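Local coordinates for nucleoside permease NupG (Escherichia coli K-12, PDB 7DLA), which carries purine and pyrimidine nucleosides across the bacterial inner membrane, driven by the proton motive force, at residues Ser20-Val31 / Glu156-Gly165. The protein carries 1 engineered substitution. Numbering follows the deposited sequence.
Sequences SWLTTLGSYMFV and ELSHMQLYIG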
# COMPACT_ATOMS: atom_id res chain seq x y z
N SER A 20 -8.75 -4.89 -7.07
CA SER A 20 -10.17 -4.93 -7.39
C SER A 20 -11.01 -4.21 -6.33
O SER A 20 -12.10 -3.72 -6.63
CB SER A 20 -10.62 -6.39 -7.52
OG SER A 20 -10.47 -7.09 -6.29
N TRP A 21 -10.50 -4.12 -5.10
CA TRP A 21 -11.25 -3.57 -3.98
C TRP A 21 -10.45 -2.60 -3.11
O TRP A 21 -11.05 -1.85 -2.34
CB TRP A 21 -11.76 -4.71 -3.10
CG TRP A 21 -10.68 -5.47 -2.35
CD1 TRP A 21 -10.11 -6.68 -2.70
CD2 TRP A 21 -10.08 -5.09 -1.11
NE1 TRP A 21 -9.19 -7.05 -1.75
CE2 TRP A 21 -9.15 -6.09 -0.76
CE3 TRP A 21 -10.24 -3.99 -0.26
CZ2 TRP A 21 -8.40 -6.02 0.40
CZ3 TRP A 21 -9.50 -3.93 0.86
CH2 TRP A 21 -8.59 -4.94 1.19
N LEU A 22 -9.12 -2.59 -3.23
CA LEU A 22 -8.30 -1.89 -2.26
C LEU A 22 -8.70 -0.42 -2.14
O LEU A 22 -8.99 0.06 -1.05
CB LEU A 22 -6.82 -2.03 -2.65
CG LEU A 22 -5.65 -1.64 -1.71
CD1 LEU A 22 -5.33 -0.20 -1.86
CD2 LEU A 22 -6.01 -1.93 -0.27
N THR A 23 -8.73 0.32 -3.26
CA THR A 23 -8.94 1.76 -3.24
C THR A 23 -10.40 2.17 -3.13
O THR A 23 -10.70 3.27 -2.65
CB THR A 23 -8.35 2.39 -4.51
OG1 THR A 23 -9.14 2.00 -5.65
CG2 THR A 23 -6.88 1.99 -4.68
N THR A 24 -11.30 1.32 -3.57
CA THR A 24 -12.71 1.61 -3.62
C THR A 24 -13.44 1.25 -2.33
O THR A 24 -14.46 1.88 -2.03
CB THR A 24 -13.27 0.84 -4.81
OG1 THR A 24 -13.00 -0.54 -4.59
CG2 THR A 24 -12.58 1.28 -6.09
N LEU A 25 -12.90 0.31 -1.54
CA LEU A 25 -13.60 -0.22 -0.37
C LEU A 25 -14.00 0.87 0.62
O LEU A 25 -15.01 0.76 1.32
CB LEU A 25 -12.72 -1.26 0.32
CG LEU A 25 -13.42 -1.99 1.48
CD1 LEU A 25 -14.70 -2.75 1.07
CD2 LEU A 25 -12.48 -2.86 2.32
N GLY A 26 -13.21 1.94 0.72
CA GLY A 26 -13.63 3.05 1.55
C GLY A 26 -14.96 3.61 1.09
O GLY A 26 -15.87 3.77 1.89
N SER A 27 -15.05 3.90 -0.21
CA SER A 27 -16.29 4.47 -0.80
C SER A 27 -17.47 3.52 -0.57
O SER A 27 -18.54 4.00 -0.16
CB SER A 27 -16.10 4.76 -2.27
OG SER A 27 -15.47 6.02 -2.46
N TYR A 28 -17.28 2.22 -0.83
CA TYR A 28 -18.33 1.23 -0.65
C TYR A 28 -18.77 1.16 0.80
O TYR A 28 -19.96 0.97 1.09
CB TYR A 28 -17.85 -0.13 -1.18
CG TYR A 28 -18.61 -1.33 -0.68
CD1 TYR A 28 -19.85 -1.72 -1.24
CD2 TYR A 28 -18.08 -2.11 0.34
CE1 TYR A 28 -20.54 -2.86 -0.77
CE2 TYR A 28 -18.74 -3.23 0.81
CZ TYR A 28 -19.97 -3.62 0.26
OH TYR A 28 -20.56 -4.76 0.80
N MET A 29 -17.84 1.37 1.74
CA MET A 29 -18.26 1.46 3.13
C MET A 29 -19.02 2.75 3.40
O MET A 29 -19.99 2.75 4.17
CB MET A 29 -17.04 1.36 4.04
CG MET A 29 -16.42 0.01 3.97
SD MET A 29 -15.23 -0.33 5.24
CE MET A 29 -13.73 0.18 4.38
N PHE A 30 -18.64 3.85 2.76
CA PHE A 30 -19.26 5.13 3.08
C PHE A 30 -20.54 5.38 2.29
O PHE A 30 -21.61 5.56 2.87
CB PHE A 30 -18.25 6.26 2.86
CG PHE A 30 -18.78 7.61 3.18
CD1 PHE A 30 -18.84 8.07 4.48
CD2 PHE A 30 -19.26 8.43 2.16
CE1 PHE A 30 -19.31 9.33 4.77
CE2 PHE A 30 -19.73 9.71 2.45
CZ PHE A 30 -19.76 10.15 3.76
N VAL A 31 -20.43 5.39 0.96
CA VAL A 31 -21.58 5.73 0.13
C VAL A 31 -22.66 4.66 0.23
O VAL A 31 -23.84 4.97 0.46
CB VAL A 31 -21.14 5.96 -1.32
CG1 VAL A 31 -22.32 5.78 -2.27
CG2 VAL A 31 -20.55 7.34 -1.48
N GLU A 156 -17.81 0.09 -8.50
CA GLU A 156 -16.97 0.88 -7.56
C GLU A 156 -17.68 0.89 -6.20
O GLU A 156 -17.15 0.30 -5.24
CB GLU A 156 -16.75 2.30 -8.09
CG GLU A 156 -15.37 2.51 -8.68
CD GLU A 156 -15.09 3.94 -9.11
OE1 GLU A 156 -15.20 4.23 -10.32
OE2 GLU A 156 -14.75 4.76 -8.24
N LEU A 157 -18.83 1.56 -6.14
CA LEU A 157 -19.66 1.63 -4.93
C LEU A 157 -20.31 0.29 -4.57
O LEU A 157 -21.09 0.25 -3.61
CB LEU A 157 -20.77 2.67 -5.12
CG LEU A 157 -20.30 4.05 -5.60
CD1 LEU A 157 -21.47 4.94 -5.93
CD2 LEU A 157 -19.35 4.73 -4.59
N SER A 158 -20.01 -0.77 -5.32
CA SER A 158 -20.71 -2.05 -5.26
C SER A 158 -19.86 -3.15 -4.62
O SER A 158 -18.68 -3.30 -4.96
CB SER A 158 -21.10 -2.51 -6.66
OG SER A 158 -21.46 -3.87 -6.60
N HIS A 159 -20.51 -3.96 -3.77
CA HIS A 159 -19.92 -5.14 -3.12
C HIS A 159 -19.40 -6.15 -4.13
O HIS A 159 -18.80 -7.17 -3.76
CB HIS A 159 -20.93 -5.86 -2.22
CG HIS A 159 -21.93 -6.67 -2.99
ND1 HIS A 159 -22.64 -6.17 -4.06
CD2 HIS A 159 -22.29 -7.98 -2.88
CE1 HIS A 159 -23.42 -7.12 -4.55
NE2 HIS A 159 -23.22 -8.22 -3.85
N MET A 160 -19.70 -5.91 -5.40
CA MET A 160 -19.23 -6.81 -6.44
C MET A 160 -17.71 -6.86 -6.49
O MET A 160 -17.13 -7.94 -6.69
CB MET A 160 -19.82 -6.36 -7.78
CG MET A 160 -21.12 -7.06 -8.10
SD MET A 160 -20.69 -8.80 -8.24
CE MET A 160 -19.48 -8.69 -9.54
N GLN A 161 -17.06 -5.71 -6.30
CA GLN A 161 -15.61 -5.66 -6.32
C GLN A 161 -15.02 -6.80 -5.49
O GLN A 161 -14.05 -7.44 -5.89
CB GLN A 161 -15.14 -4.31 -5.80
CG GLN A 161 -15.51 -4.07 -4.35
CD GLN A 161 -15.05 -2.73 -3.84
OE1 GLN A 161 -14.78 -1.85 -4.64
NE2 GLN A 161 -14.99 -2.55 -2.53
N LEU A 162 -15.67 -7.10 -4.35
CA LEU A 162 -15.17 -8.11 -3.43
C LEU A 162 -15.35 -9.52 -3.99
O LEU A 162 -14.47 -10.39 -3.85
CB LEU A 162 -15.91 -7.97 -2.10
CG LEU A 162 -15.44 -6.91 -1.10
CD1 LEU A 162 -16.27 -7.05 0.13
CD2 LEU A 162 -13.97 -6.99 -0.75
N TYR A 163 -16.49 -9.77 -4.64
CA TYR A 163 -16.68 -11.07 -5.28
C TYR A 163 -15.61 -11.29 -6.32
O TYR A 163 -15.02 -12.38 -6.41
CB TYR A 163 -18.08 -11.16 -5.89
CG TYR A 163 -19.06 -11.68 -4.89
CD1 TYR A 163 -18.65 -12.57 -3.93
CD2 TYR A 163 -20.37 -11.22 -4.85
CE1 TYR A 163 -19.50 -13.03 -2.98
CE2 TYR A 163 -21.25 -11.67 -3.87
CZ TYR A 163 -20.79 -12.59 -2.94
OH TYR A 163 -21.60 -13.09 -1.94
N ILE A 164 -15.30 -10.25 -7.09
CA ILE A 164 -14.29 -10.34 -8.14
C ILE A 164 -12.91 -10.59 -7.55
O ILE A 164 -12.13 -11.39 -8.07
CB ILE A 164 -14.33 -9.06 -8.99
CG1 ILE A 164 -15.74 -8.85 -9.53
CG2 ILE A 164 -13.32 -9.11 -10.11
CD1 ILE A 164 -15.87 -7.63 -10.39
N GLY A 165 -12.57 -9.90 -6.47
CA GLY A 165 -11.28 -10.15 -5.83
C GLY A 165 -11.13 -11.58 -5.35
O GLY A 165 -10.09 -12.21 -5.55
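In this major facilitator superfamily transporter, the break in the first transmembrane helix, after helix 3-19, and the helix 25-32 that follows it meet the short turn into helix 160-177 through Tyr28, Leu157 and Gln161. With CG anti to the backbone N (chi1 161°), the Tyr28 ring lies along the turn. Its CD1 edge meets Leu157 O, in the ring plane, at 3.3 Å, and its CE1 lies 3.3 Å from His159 CA. Farther out, Tyr28 OH reaches His159 CB, the two side chains crossing at a slant. Replacing Tyr28 by an alanine is likely to open a gap beside the turn, next to His159 and Leu157 O, leaving that carbonyl its hydrogen bond with Thr32. Toward the periplasm, Leu157 splays both methyls against Val31, CD1 approaching Val31 CG1 to 3.9 Å. At the other end, Gln161 inserts into the break, its CB near Ser20 O, while Leu162 CD2 sits over one face of the Trp21 indole. Gly165 lies against Ser20, where a CB would point at Ser20 OG, which hydrogen-bonds to Leu17 O. Beyond these segments, the Glu156 carboxylate bonds to Ser151, Asn232 and His236, Asn232 also pairing with Ser27; helices 68-86 and 92-122 pack against Trp21, and helix 37-64 meets Leu25.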